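Local coordinates for fucolectin-related protein (Streptococcus pneumoniae, PDB 2WMF), which is a family 98 glycoside hydrolase of the pneumococcus that probably cleaves host blood-group carbohydrate antigens, at residues Gly123-Val128 against Asn156-Pro161. Numbering follows the deposited sequence.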
loop_
_atom_site.group_PDB
_atom_site.type_symbol
_atom_site.label_atom_id
_atom_site.label_comp_id
_atom_site.label_asym_id
_atom_site.label_seq_id
_atom_site.Cartn_x
_atom_site.Cartn_y
_atom_site.Cartn_z
ATOM N N GLY A 123 7.885 19.660 -6.607
ATOM C CA GLY A 123 9.018 20.540 -6.762
ATOM C C GLY A 123 8.918 21.918 -6.161
ATOM O O GLY A 123 9.878 22.715 -6.263
ATOM N N GLU A 124 7.806 22.228 -5.487
ATOM C CA GLU A 124 7.639 23.604 -5.012
ATOM C C GLU A 124 8.699 23.986 -3.980
ATOM O O GLU A 124 8.864 23.319 -2.973
ATOM C CB GLU A 124 6.238 23.827 -4.470
ATOM C CG GLU A 124 5.985 25.254 -3.991
ATOM C CD GLU A 124 6.155 26.280 -5.105
ATOM O OE1 GLU A 124 5.560 26.080 -6.198
ATOM O OE2 GLU A 124 6.892 27.248 -4.871
ATOM N N ARG A 125 9.394 25.098 -4.229
ATOM C CA ARG A 125 10.473 25.588 -3.381
ATOM C C ARG A 125 9.943 26.599 -2.342
ATOM O O ARG A 125 10.542 26.736 -1.277
ATOM C CB ARG A 125 11.528 26.285 -4.246
ATOM C CG ARG A 125 12.259 25.357 -5.242
ATOM C CD ARG A 125 12.974 26.154 -6.300
ATOM N NE ARG A 125 13.600 25.358 -7.344
ATOM C CZ ARG A 125 12.933 24.781 -8.342
ATOM N NH1 ARG A 125 11.610 24.915 -8.434
ATOM N NH2 ARG A 125 13.583 24.077 -9.266
ATOM N N ASN A 126 8.858 27.293 -2.672
ATOM C CA ASN A 126 8.353 28.386 -1.794
ATOM C C ASN A 126 7.087 27.947 -1.072
ATOM O O ASN A 126 5.970 28.437 -1.325
ATOM C CB ASN A 126 8.155 29.668 -2.629
ATOM C CG ASN A 126 9.468 30.198 -3.181
ATOM O OD1 ASN A 126 9.593 30.450 -4.380
ATOM N ND2 ASN A 126 10.471 30.334 -2.313
ATOM N N THR A 127 7.290 26.989 -0.154
ATOM C CA THR A 127 6.224 26.383 0.647
ATOM C C THR A 127 6.114 27.141 1.965
ATOM O O THR A 127 6.951 28.025 2.239
ATOM C CB THR A 127 6.522 24.895 0.868
ATOM O OG1 THR A 127 7.890 24.720 1.296
ATOM C CG2 THR A 127 6.265 24.129 -0.469
ATOM N N VAL A 128 5.120 26.801 2.779
ATOM C CA VAL A 128 4.849 27.565 4.010
ATOM C C VAL A 128 6.061 27.554 4.923
ATOM O O VAL A 128 6.816 26.557 4.996
ATOM C CB VAL A 128 3.554 27.090 4.763
ATOM C CG1 VAL A 128 2.309 27.420 3.936
ATOM C CG2 VAL A 128 3.624 25.618 5.107
ATOM N N ASN A 156 14.457 18.900 -7.476
ATOM C CA ASN A 156 15.461 19.972 -7.308
ATOM C C ASN A 156 16.132 19.829 -5.940
ATOM O O ASN A 156 15.651 19.087 -5.071
ATOM C CB ASN A 156 14.854 21.360 -7.517
ATOM C CG ASN A 156 13.893 21.745 -6.412
ATOM O OD1 ASN A 156 14.312 21.893 -5.249
ATOM N ND2 ASN A 156 12.610 21.892 -6.743
ATOM N N ASN A 157 17.238 20.521 -5.775
ATOM C CA ASN A 157 18.102 20.317 -4.601
ATOM C C ASN A 157 17.601 20.978 -3.302
ATOM O O ASN A 157 18.254 20.839 -2.262
ATOM C CB ASN A 157 19.532 20.772 -4.892
ATOM C CG ASN A 157 19.663 22.275 -5.121
ATOM O OD1 ASN A 157 18.835 23.099 -4.683
ATOM N ND2 ASN A 157 20.746 22.654 -5.815
ATOM N N GLN A 158 16.478 21.678 -3.350
ATOM C CA GLN A 158 15.875 22.259 -2.131
ATOM C C GLN A 158 14.913 21.305 -1.380
ATOM O O GLN A 158 14.557 21.545 -0.222
ATOM C CB GLN A 158 15.154 23.562 -2.437
ATOM C CG GLN A 158 16.036 24.639 -3.053
ATOM C CD GLN A 158 15.369 26.002 -3.173
ATOM O OE1 GLN A 158 14.491 26.382 -2.386
ATOM N NE2 GLN A 158 15.823 26.781 -4.160
ATOM N N LEU A 159 14.444 20.257 -2.050
ATOM C CA LEU A 159 13.398 19.410 -1.498
ATOM C C LEU A 159 13.860 18.646 -0.270
ATOM O O LEU A 159 13.135 18.594 0.728
ATOM C CB LEU A 159 12.906 18.437 -2.576
ATOM C CG LEU A 159 12.312 19.114 -3.825
ATOM C CD1 LEU A 159 11.892 18.023 -4.820
ATOM C CD2 LEU A 159 11.180 20.110 -3.498
ATOM N N ALA A 160 15.059 18.106 -0.333
ATOM C CA ALA A 160 15.586 17.332 0.809
ATOM C C ALA A 160 15.871 18.260 2.015
ATOM O O ALA A 160 15.431 17.977 3.142
ATOM C CB ALA A 160 16.798 16.527 0.432
ATOM N N PRO A 161 16.626 19.360 1.805
ATOM C CA PRO A 161 16.836 20.281 2.954
ATOM C C PRO A 161 15.555 20.890 3.545
ATOM O O PRO A 161 15.405 21.029 4.800
ATOM C CB PRO A 161 17.778 21.357 2.374
ATOM C CG PRO A 161 18.280 20.829 1.161
ATOM C CD PRO A 161 17.369 19.805 0.617
#
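R125 lays its guanidinium over the side-chain amide of N156: the two planes are inclined by only 23°, and N156 ND2 stands 3.3 Å from R125 CZ, above the centre of the group, which identifies an amide–guanidinium stack. Both residues belong to βα loops of an eight-stranded parallel (β/α)8 barrel. The loop holding 123-128 runs from strand 115-121 to helix 130-139, and 156-161 closes the next loop and enters helix 159-172, so the contact joins consecutive βα units. R125 NH2 and N156 ND2 are 3.5 Å apart; since both are donors the approach is packing, not a hydrogen bond.

The N156 amide has other work at each end. ND2 donates to G123 O at 2.9 Å, a weak bond because the N-H...O angle is just 129°. OD1 accepts from Q158 N at 2.9 Å, in the carbonyl plane, the side-chain capping bond of an Asx turn (residue i to i+2), within the type I turn N156-L159 that leads into the helix. A chi1 of 69° sets CG between the backbone N and carbonyl carbon, from where the amide can serve both partners. G123, at positive phi, also has its backbone N bonded to N151 OD1, which ties this bend to the loop that leads to 156-161.

Q158 meets R125 differently. Its amide plane is nearly perpendicular to the guanidinium, and the two side chains cross at about a right angle. Q158 OE1 comes closest, 3.5 Å from R125 CB, while NE2 lies 3.6 Å from R125 CD and at the guanidinium edge, near its plane. On the backbone of 123-128, L159 sets a methyl group: CD2 lies 3.9 Å from G123 C and 4.0 Å from E124 O.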